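Local coordinates for protein cysteine desulfurase (Stenotrophomonas maltophilia, PDB 6WCI) that probably removes sulfur from L-cysteine with the help of pyridoxal 5'-phosphate, leaving L-alanine and passing the sulfur to a carrier, at residues B[26-36]-B[403-411]; B[331-339]-B[411-419]. All blocks are in the same frame, centred on the assembly; numbering follows the deposited sequence. Where two conformers were deposited one is given.

Contact 1 of 2, residues B[26-36]-B[403-411]. With SO4 (sulfate ion), chain E.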
loop_
_atom_site.group_PDB
_atom_site.type_symbol
_atom_site.label_atom_id
_atom_site.label_comp_id
_atom_site.label_asym_id
_atom_site.label_seq_id
_atom_site.Cartn_x
_atom_site.Cartn_y
_atom_site.Cartn_z
ATOM N N TRP B 26 -20.757 22.279 14.478
ATOM C CA TRP B 26 -20.176 21.978 13.173
ATOM C C TRP B 26 -19.168 23.034 12.732
ATOM O O TRP B 26 -18.234 22.716 11.985
ATOM C CB TRP B 26 -21.283 21.809 12.127
ATOM C CG TRP B 26 -22.067 20.556 12.326
ATOM C CD1 TRP B 26 -23.376 20.450 12.705
ATOM C CD2 TRP B 26 -21.583 19.216 12.170
ATOM N NE1 TRP B 26 -23.738 19.124 12.783
ATOM C CE2 TRP B 26 -22.655 18.348 12.463
ATOM C CE3 TRP B 26 -20.348 18.666 11.811
ATOM C CZ2 TRP B 26 -22.528 16.958 12.408
ATOM C CZ3 TRP B 26 -20.229 17.281 11.751
ATOM C CH2 TRP B 26 -21.309 16.447 12.049
ATOM N N ASP B 27 -19.338 24.286 13.171
ATOM C CA ASP B 27 -18.336 25.313 12.891
ATOM C C ASP B 27 -17.000 24.967 13.531
ATOM O O ASP B 27 -15.941 25.149 12.919
ATOM C CB ASP B 27 -18.832 26.671 13.384
ATOM C CG ASP B 27 -20.055 27.139 12.632
ATOM O OD1 ASP B 27 -19.955 27.290 11.397
ATOM O OD2 ASP B 27 -21.121 27.332 13.262
ATOM N N ARG B 28 -17.029 24.468 14.764
ATOM C CA ARG B 28 -15.797 24.066 15.424
ATOM C C ARG B 28 -15.207 22.819 14.778
ATOM O O ARG B 28 -13.982 22.677 14.731
ATOM C CB ARG B 28 -16.057 23.836 16.911
ATOM C CG ARG B 28 -14.914 23.175 17.658
ATOM C CD ARG B 28 -13.736 24.129 17.849
ATOM N NE ARG B 28 -12.591 23.429 18.419
ATOM C CZ ARG B 28 -11.760 22.686 17.711
ATOM N NH1 ARG B 28 -11.955 22.544 16.407
ATOM N NH2 ARG B 28 -10.742 22.077 18.305
ATOM N N VAL B 29 -16.055 21.926 14.250
ATOM C CA VAL B 29 -15.549 20.714 13.598
ATOM C C VAL B 29 -14.755 21.067 12.343
ATOM O O VAL B 29 -13.659 20.540 12.117
ATOM C CB VAL B 29 -16.703 19.743 13.277
ATOM C CG1 VAL B 29 -16.183 18.534 12.499
ATOM C CG2 VAL B 29 -17.405 19.287 14.551
ATOM N N ARG B 30 -15.294 21.966 11.513
ATOM C CA ARG B 30 -14.609 22.392 10.293
ATOM C C ARG B 30 -13.237 23.009 10.577
ATOM O O ARG B 30 -12.342 22.939 9.730
ATOM C CB ARG B 30 -15.490 23.390 9.529
ATOM C CG ARG B 30 -14.771 24.173 8.418
ATOM C CD ARG B 30 -15.689 25.145 7.663
ATOM N NE ARG B 30 -14.942 25.854 6.631
ATOM C CZ ARG B 30 -14.878 25.505 5.350
ATOM N NH1 ARG B 30 -15.546 24.444 4.885
ATOM N NH2 ARG B 30 -14.152 26.244 4.524
ATOM N N LEU B 31 -13.056 23.641 11.737
ATOM C CA LEU B 31 -11.753 24.235 12.035
ATOM C C LEU B 31 -10.673 23.188 12.276
ATOM O O LEU B 31 -9.483 23.531 12.273
ATOM C CB LEU B 31 -11.849 25.156 13.250
ATOM C CG LEU B 31 -12.835 26.322 13.142
ATOM C CD1 LEU B 31 -12.775 27.176 14.399
ATOM C CD2 LEU B 31 -12.558 27.158 11.905
ATOM N N ASP B 32 -11.056 21.928 12.478
ATOM C CA ASP B 32 -10.075 20.859 12.620
ATOM C C ASP B 32 -9.347 20.546 11.327
ATOM O O ASP B 32 -8.351 19.821 11.367
ATOM C CB ASP B 32 -10.752 19.582 13.118
ATOM C CG ASP B 32 -10.999 19.603 14.599
ATOM O OD1 ASP B 32 -10.260 20.311 15.308
ATOM O OD2 ASP B 32 -11.936 18.919 15.050
ATOM N N PHE B 33 -9.818 21.058 10.190
ATOM C CA PHE B 33 -9.309 20.681 8.876
ATOM C C PHE B 33 -8.485 21.827 8.307
ATOM O O PHE B 33 -9.036 22.737 7.677
ATOM C CB PHE B 33 -10.473 20.326 7.943
ATOM C CG PHE B 33 -11.233 19.094 8.374
ATOM C CD1 PHE B 33 -12.193 19.167 9.378
ATOM C CD2 PHE B 33 -10.982 17.864 7.776
ATOM C CE1 PHE B 33 -12.896 18.026 9.781
ATOM C CE2 PHE B 33 -11.682 16.715 8.161
ATOM C CZ PHE B 33 -12.639 16.793 9.163
ATOM N N PRO B 34 -7.159 21.821 8.484
ATOM C CA PRO B 34 -6.382 23.029 8.164
ATOM C C PRO B 34 -6.361 23.380 6.686
ATOM O O PRO B 34 -6.233 24.566 6.362
ATOM C CB PRO B 34 -4.978 22.693 8.688
ATOM C CG PRO B 34 -4.913 21.194 8.678
ATOM C CD PRO B 34 -6.314 20.734 9.010
ATOM N N LEU B 35 -6.527 22.409 5.780
ATOM C CA LEU B 35 -6.438 22.706 4.350
ATOM C C LEU B 35 -7.555 23.636 3.884
ATOM O O LEU B 35 -7.338 24.459 2.985
ATOM C CB LEU B 35 -6.457 21.409 3.540
ATOM C CG LEU B 35 -6.407 21.502 2.005
ATOM C CD1 LEU B 35 -5.661 20.314 1.443
ATOM C CD2 LEU B 35 -7.811 21.601 1.354
ATOM N N LEU B 36 -8.752 23.516 4.466
ATOM C CA LEU B 36 -9.884 24.342 4.058
ATOM C C LEU B 36 -9.613 25.838 4.203
ATOM O O LEU B 36 -10.398 26.639 3.685
ATOM C CB LEU B 36 -11.130 23.944 4.866
ATOM C CG LEU B 36 -11.464 22.441 4.826
ATOM C CD1 LEU B 36 -12.678 22.097 5.682
ATOM C CD2 LEU B 36 -11.679 21.967 3.404
ATOM N N ALA B 403 -19.108 17.033 2.127
ATOM C CA ALA B 403 -18.730 16.398 3.381
ATOM C C ALA B 403 -19.240 17.246 4.536
ATOM O O ALA B 403 -19.645 18.396 4.357
ATOM C CB ALA B 403 -17.216 16.209 3.480
ATOM N N PHE B 404 -19.220 16.657 5.733
ATOM C CA PHE B 404 -19.795 17.322 6.894
ATOM C C PHE B 404 -19.099 18.649 7.199
ATOM O O PHE B 404 -19.728 19.561 7.750
ATOM C CB PHE B 404 -19.741 16.397 8.109
ATOM C CG PHE B 404 -18.345 15.930 8.454
ATOM C CD1 PHE B 404 -17.513 16.708 9.256
ATOM C CD2 PHE B 404 -17.869 14.718 7.979
ATOM C CE1 PHE B 404 -16.230 16.279 9.570
ATOM C CE2 PHE B 404 -16.592 14.284 8.286
ATOM C CZ PHE B 404 -15.771 15.066 9.081
ATOM N N TYR B 405 -17.814 18.782 6.845
ATOM C CA TYR B 405 -17.077 20.022 7.074
ATOM C C TYR B 405 -17.350 21.090 6.020
ATOM O O TYR B 405 -16.829 22.202 6.138
ATOM C CB TYR B 405 -15.563 19.751 7.158
ATOM C CG TYR B 405 -15.010 18.860 6.076
ATOM C CD1 TYR B 405 -14.837 19.323 4.784
ATOM C CD2 TYR B 405 -14.627 17.551 6.359
ATOM C CE1 TYR B 405 -14.333 18.498 3.787
ATOM C CE2 TYR B 405 -14.123 16.717 5.378
ATOM C CZ TYR B 405 -13.965 17.194 4.093
ATOM O OH TYR B 405 -13.465 16.358 3.105
ATOM N N ASN B 406 -18.131 20.790 4.989
ATOM C CA ASN B 406 -18.633 21.857 4.142
ATOM C C ASN B 406 -19.737 22.613 4.879
ATOM O O ASN B 406 -20.246 22.168 5.912
ATOM C CB ASN B 406 -19.157 21.302 2.820
ATOM C CG ASN B 406 -18.056 20.728 1.957
ATOM O OD1 ASN B 406 -18.094 19.552 1.582
ATOM N ND2 ASN B 406 -17.066 21.560 1.631
ATOM N N THR B 407 -20.109 23.773 4.338
ATOM C CA THR B 407 -21.053 24.662 4.998
ATOM C C THR B 407 -22.169 25.069 4.043
ATOM O O THR B 407 -22.046 24.957 2.820
ATOM C CB THR B 407 -20.364 25.929 5.526
ATOM O OG1 THR B 407 -19.955 26.741 4.419
ATOM C CG2 THR B 407 -19.141 25.566 6.368
ATOM N N HIS B 408 -23.268 25.554 4.629
ATOM C CA HIS B 408 -24.364 26.098 3.829
ATOM C C HIS B 408 -23.936 27.350 3.080
ATOM O O HIS B 408 -24.388 27.584 1.952
ATOM C CB HIS B 408 -25.562 26.393 4.727
ATOM C CG HIS B 408 -26.197 25.163 5.293
ATOM N ND1 HIS B 408 -26.875 24.252 4.511
ATOM C CD2 HIS B 408 -26.249 24.685 6.559
ATOM C CE1 HIS B 408 -27.316 23.264 5.269
ATOM N NE2 HIS B 408 -26.949 23.501 6.516
ATOM N N ALA B 409 -23.043 28.141 3.682
ATOM C CA ALA B 409 -22.494 29.312 3.010
ATOM C C ALA B 409 -21.742 28.921 1.745
ATOM O O ALA B 409 -21.911 29.547 0.691
ATOM C CB ALA B 409 -21.584 30.077 3.970
ATOM N N GLU B 410 -20.898 27.883 1.829
ATOM C CA GLU B 410 -20.215 27.396 0.635
ATOM C C GLU B 410 -21.208 26.976 -0.439
ATOM O O GLU B 410 -20.989 27.235 -1.626
ATOM C CB GLU B 410 -19.302 26.220 0.980
ATOM C CG GLU B 410 -17.975 26.613 1.620
ATOM C CD GLU B 410 -17.204 25.390 2.041
ATOM O OE1 GLU B 410 -17.856 24.331 2.182
ATOM O OE2 GLU B 410 -15.964 25.473 2.215
ATOM N N ILE B 411 -22.287 26.297 -0.041
ATOM C CA ILE B 411 -23.331 25.921 -0.998
ATOM C C ILE B 411 -23.820 27.151 -1.754
ATOM O O ILE B 411 -23.941 27.138 -2.985
ATOM C CB ILE B 411 -24.493 25.205 -0.284
ATOM C CG1 ILE B 411 -24.063 23.818 0.196
ATOM C CG2 ILE B 411 -25.713 25.080 -1.218
ATOM C CD1 ILE B 411 -25.035 23.169 1.157
HETATM S S SO4 E . -23.185 26.082 8.423
HETATM O O1 SO4 E . -21.935 25.966 9.169
HETATM O O2 SO4 E . -23.218 25.084 7.361
HETATM O O3 SO4 E . -23.276 27.412 7.811
HETATM O O4 SO4 E . -24.286 25.838 9.353
#
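One face of the F33 ring is covered by the edge carbon CD2 of Y405, 3.5 Å from F33 CZ, with the two planes 42° apart. The F404 ring meets V29 CG1 at its edge and Y405 CD2 over one face, while W26 CZ3 reaches F404 CD1 obliquely at 3.7 Å. L36 CD1 touches Y405 CD1 and also lies over one face of the R30 guanidinium. At the edge of that guanidinium, in its plane, R30 NH1 donates to Y405 O at 2.9 Å (N-H...O 152°). The R30 chain, extended from CG to NE, runs past T407 CG2 to a salt bridge with E410, NH1 to OE2 2.9 Å; the planes stand 86° apart and the hydrogen bonds involved are weak. The other carboxylate oxygen, E410 OE1, is fixed by N406 ND2 and T407 N from opposite faces. T407 OG1 accepts from E410 N at 3.0 Å, completing a capping box, and H408 N binds a sulfate, probably from the crystallisation liquor, that R324 also holds. Y405 OH bonds N50 and Q55. An aromatic cluster of W26, F33, F404 and Y405 thus joins the N-terminal segment to the capped start of helix 408-422.

Contact 2 of 2, residues B[331-339]-B[411-419]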
loop_
_atom_site.group_PDB
_atom_site.type_symbol
_atom_site.label_atom_id
_atom_site.label_comp_id
_atom_site.label_asym_id
_atom_site.label_seq_id
_atom_site.Cartn_x
_atom_site.Cartn_y
_atom_site.Cartn_z
ATOM N N HIS B 331 -30.232 21.118 1.109
ATOM C CA HIS B 331 -30.027 22.510 0.718
ATOM C C HIS B 331 -29.409 22.591 -0.674
ATOM O O HIS B 331 -29.891 23.330 -1.540
ATOM C CB HIS B 331 -29.152 23.225 1.755
ATOM C CG HIS B 331 -28.827 24.652 1.413
ATOM N ND1 HIS B 331 -27.843 25.366 2.066
ATOM C CD2 HIS B 331 -29.354 25.496 0.495
ATOM C CE1 HIS B 331 -27.774 26.583 1.559
ATOM N NE2 HIS B 331 -28.677 26.686 0.600
ATOM N N PHE B 332 -28.354 21.808 -0.914
ATOM C CA PHE B 332 -27.675 21.856 -2.204
ATOM C C PHE B 332 -28.585 21.389 -3.330
ATOM O O PHE B 332 -28.516 21.912 -4.447
ATOM C CB PHE B 332 -26.409 21.000 -2.157
ATOM C CG PHE B 332 -25.634 20.986 -3.443
ATOM C CD1 PHE B 332 -25.947 20.092 -4.454
ATOM C CD2 PHE B 332 -24.581 21.860 -3.636
ATOM C CE1 PHE B 332 -25.226 20.082 -5.636
ATOM C CE2 PHE B 332 -23.858 21.850 -4.815
ATOM C CZ PHE B 332 -24.176 20.965 -5.811
ATOM N N THR B 333 -29.413 20.373 -3.072
ATOM C CA THR B 333 -30.274 19.843 -4.124
ATOM C C THR B 333 -31.435 20.790 -4.405
ATOM O O THR B 333 -31.802 21.000 -5.568
ATOM C CB THR B 333 -30.801 18.456 -3.742
ATOM O OG1 THR B 333 -29.706 17.536 -3.609
ATOM C CG2 THR B 333 -31.781 17.934 -4.801
ATOM N N GLU B 334 -32.028 21.364 -3.354
ATOM C CA GLU B 334 -33.144 22.289 -3.544
ATOM C C GLU B 334 -32.710 23.492 -4.368
ATOM O O GLU B 334 -33.400 23.900 -5.307
ATOM C CB GLU B 334 -33.696 22.725 -2.186
ATOM C CG GLU B 334 -34.984 23.535 -2.259
ATOM C CD GLU B 334 -35.505 23.924 -0.888
ATOM O OE1 GLU B 334 -34.730 23.841 0.088
ATOM O OE2 GLU B 334 -36.688 24.310 -0.784
ATOM N N GLU B 335 -31.554 24.063 -4.043
ATOM C CA GLU B 335 -31.050 25.188 -4.823
ATOM C C GLU B 335 -30.555 24.746 -6.196
ATOM O O GLU B 335 -30.689 25.492 -7.170
ATOM C CB GLU B 335 -29.937 25.905 -4.054
ATOM C CG GLU B 335 -30.308 26.300 -2.627
ATOM C CD GLU B 335 -31.437 27.315 -2.569
ATOM O OE1 GLU B 335 -32.416 27.093 -1.824
ATOM O OE2 GLU B 335 -31.342 28.334 -3.281
ATOM N N LEU B 336 -29.984 23.540 -6.306
ATOM C CA LEU B 336 -29.527 23.091 -7.620
ATOM C C LEU B 336 -30.695 22.921 -8.585
ATOM O O LEU B 336 -30.597 23.294 -9.760
ATOM C CB LEU B 336 -28.742 21.786 -7.509
ATOM C CG LEU B 336 -27.726 21.556 -8.634
ATOM C CD1 LEU B 336 -26.543 22.525 -8.517
ATOM C CD2 LEU B 336 -27.244 20.117 -8.648
ATOM N N ARG B 337 -31.813 22.366 -8.107
ATOM C CA ARG B 337 -32.966 22.130 -8.972
ATOM C C ARG B 337 -33.609 23.421 -9.464
ATOM O O ARG B 337 -34.433 23.371 -10.383
ATOM C CB ARG B 337 -34.004 21.263 -8.249
ATOM C CG ARG B 337 -33.601 19.808 -8.089
ATOM C CD ARG B 337 -34.766 18.937 -7.654
ATOM N NE ARG B 337 -34.397 17.525 -7.562
ATOM C CZ ARG B 337 -34.275 16.706 -8.608
ATOM N NH1 ARG B 337 -34.488 17.159 -9.838
ATOM N NH2 ARG B 337 -33.934 15.429 -8.431
ATOM N N ARG B 338 -33.252 24.567 -8.882
ATOM C CA ARG B 338 -33.688 25.860 -9.402
ATOM C C ARG B 338 -32.936 26.268 -10.662
ATOM O O ARG B 338 -33.349 27.220 -11.328
ATOM C CB ARG B 338 -33.522 26.947 -8.328
ATOM C CG ARG B 338 -34.164 26.620 -6.978
ATOM C CD ARG B 338 -34.065 27.788 -5.997
ATOM N NE ARG B 338 -34.356 27.384 -4.621
ATOM C CZ ARG B 338 -35.579 27.256 -4.112
ATOM N NH1 ARG B 338 -36.649 27.502 -4.858
ATOM N NH2 ARG B 338 -35.733 26.882 -2.847
ATOM N N VAL B 339 -31.855 25.578 -11.003
ATOM C CA VAL B 339 -31.077 25.918 -12.190
ATOM C C VAL B 339 -31.824 25.432 -13.424
ATOM O O VAL B 339 -32.245 24.271 -13.498
ATOM C CB VAL B 339 -29.663 25.322 -12.109
ATOM C CG1 VAL B 339 -28.938 25.463 -13.442
ATOM C CG2 VAL B 339 -28.879 26.009 -10.991
ATOM N N ILE B 411 -22.287 26.297 -0.041
ATOM C CA ILE B 411 -23.331 25.921 -0.998
ATOM C C ILE B 411 -23.820 27.151 -1.754
ATOM O O ILE B 411 -23.941 27.138 -2.985
ATOM C CB ILE B 411 -24.493 25.205 -0.284
ATOM C CG1 ILE B 411 -24.063 23.818 0.196
ATOM C CG2 ILE B 411 -25.713 25.080 -1.218
ATOM C CD1 ILE B 411 -25.035 23.169 1.157
ATOM N N GLU B 412 -24.080 28.242 -1.030
ATOM C CA GLU B 412 -24.577 29.450 -1.687
ATOM C C GLU B 412 -23.506 30.068 -2.579
ATOM O O GLU B 412 -23.796 30.466 -3.713
ATOM C CB GLU B 412 -25.073 30.458 -0.649
ATOM C CG GLU B 412 -26.309 30.006 0.133
ATOM C CD GLU B 412 -27.560 29.865 -0.736
ATOM O OE1 GLU B 412 -28.479 29.117 -0.343
ATOM O OE2 GLU B 412 -27.627 30.497 -1.810
ATOM N N ARG B 413 -22.257 30.131 -2.094
ATOM C CA ARG B 413 -21.146 30.593 -2.926
ATOM C C ARG B 413 -21.013 29.749 -4.188
ATOM O O ARG B 413 -20.669 30.266 -5.257
ATOM C CB ARG B 413 -19.836 30.543 -2.134
ATOM C CG ARG B 413 -19.771 31.456 -0.923
ATOM C CD ARG B 413 -18.356 31.482 -0.352
ATOM N NE ARG B 413 -17.368 31.735 -1.401
ATOM C CZ ARG B 413 -17.077 32.944 -1.868
ATOM N NH1 ARG B 413 -17.687 34.007 -1.370
ATOM N NH2 ARG B 413 -16.175 33.090 -2.830
ATOM N N PHE B 414 -21.252 28.441 -4.072
ATOM C CA PHE B 414 -21.175 27.551 -5.225
ATOM C C PHE B 414 -22.201 27.942 -6.288
ATOM O O PHE B 414 -21.874 28.062 -7.475
ATOM C CB PHE B 414 -21.389 26.106 -4.764
ATOM C CG PHE B 414 -21.491 25.107 -5.887
ATOM C CD1 PHE B 414 -22.696 24.893 -6.547
ATOM C CD2 PHE B 414 -20.384 24.362 -6.265
ATOM C CE1 PHE B 414 -22.783 23.971 -7.572
ATOM C CE2 PHE B 414 -20.464 23.438 -7.286
ATOM C CZ PHE B 414 -21.661 23.238 -7.940
ATOM N N MET B 415 -23.455 28.121 -5.882
ATOM C CA MET B 415 -24.505 28.409 -6.851
ATOM C C MET B 415 -24.259 29.729 -7.565
ATOM O O MET B 415 -24.603 29.872 -8.744
ATOM C CB MET B 415 -25.858 28.420 -6.154
ATOM C CG MET B 415 -26.097 27.170 -5.354
ATOM S SD MET B 415 -26.472 25.769 -6.428
ATOM C CE MET B 415 -26.347 24.403 -5.273
ATOM N N THR B 416 -23.662 30.698 -6.869
ATOM C CA THR B 416 -23.296 31.955 -7.512
ATOM C C THR B 416 -22.198 31.740 -8.544
ATOM O O THR B 416 -22.225 32.336 -9.628
ATOM C CB THR B 416 -22.867 32.969 -6.449
ATOM O OG1 THR B 416 -24.028 33.439 -5.747
ATOM C CG2 THR B 416 -22.131 34.147 -7.077
ATOM N N ALA B 417 -21.231 30.876 -8.232
ATOM C CA ALA B 417 -20.197 30.554 -9.209
ATOM C C ALA B 417 -20.774 29.770 -10.382
ATOM O O ALA B 417 -20.348 29.954 -11.528
ATOM C CB ALA B 417 -19.069 29.770 -8.538
ATOM N N LEU B 418 -21.731 28.880 -10.114
ATOM C CA LEU B 418 -22.370 28.138 -11.196
ATOM C C LEU B 418 -23.121 29.084 -12.128
ATOM O O LEU B 418 -23.005 28.989 -13.355
ATOM C CB LEU B 418 -23.315 27.082 -10.621
ATOM C CG LEU B 418 -24.039 26.222 -11.659
ATOM C CD1 LEU B 418 -23.041 25.551 -12.583
ATOM C CD2 LEU B 418 -24.951 25.196 -10.995
ATOM N N THR B 419 -23.885 30.016 -11.556
ATOM C CA THR B 419 -24.598 30.995 -12.374
ATOM C C THR B 419 -23.618 31.850 -13.171
ATOM O O THR B 419 -23.822 32.092 -14.364
ATOM C CB THR B 419 -25.489 31.870 -11.491
ATOM O OG1 THR B 419 -26.409 31.046 -10.762
ATOM C CG2 THR B 419 -26.271 32.865 -12.335
#
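H331 reaches across to I411 and E412. Its CB lies 4.2 Å from I411 CD1; the imidazole then lies against I411, whose CG2 sits over the centre of one face, a CH-pi contact in which H331 CE1 and NE2 are the ring atoms nearest CG2, both at 3.8 Å. ND1 meets I411 CD1 and has its polar partner in H408. At the far edge, in the conformer given here, NE2 donates in its ring plane to E412 OE1 on the anti side, 31° out of the carboxylate plane. With CG anti to the backbone N (chi1 177°), the ring is carried across to this acceptor. Deeper in, M415 bends at chi2 to place CE over one face of F332, 3.5 Å from F332 CD2, with SD farther above that face. F332 CE2 lies over a face of F414, 3.6 Å from F414 CE1. L336 CD1 touches M415 CE at 3.8 Å and L418 CD2, which also meets V339 CG2. The axes of 331-336 and 411-419, on helices 318-336 and 408-422, run in the same general direction, crossing at -26° with a closest approach of 10.3 Å; F332 and L336 also pack on strand 354-359, and F414 on strand 376-381, both of the six-stranded sheet.

From the N terminus, the chain first lays down 26-36, then gives strands 39-40 and 43-47 to the six-stranded sheet, passes through the seven-stranded sheet, and reaches helices 300-316 and 318-336, the latter supplying 331-339. Contact 1 closes only when 403-411 arrives, 367 residues later, bringing the start of the chain against the turn that leads into its last helix. Contact 2 closes directly afterwards, over a gap of 72 residues that holds strands 342-345, 354-359, 376-381 and 397-401. The segments alternate, so the two closures cross. Both use helix 408-422 and share I411; a probable hydrogen bond between H408 ND1 and H331 ND1 joins them. Together they tie the N-terminal segment and helix 318-336 to the last helix, beside the six-stranded sheet.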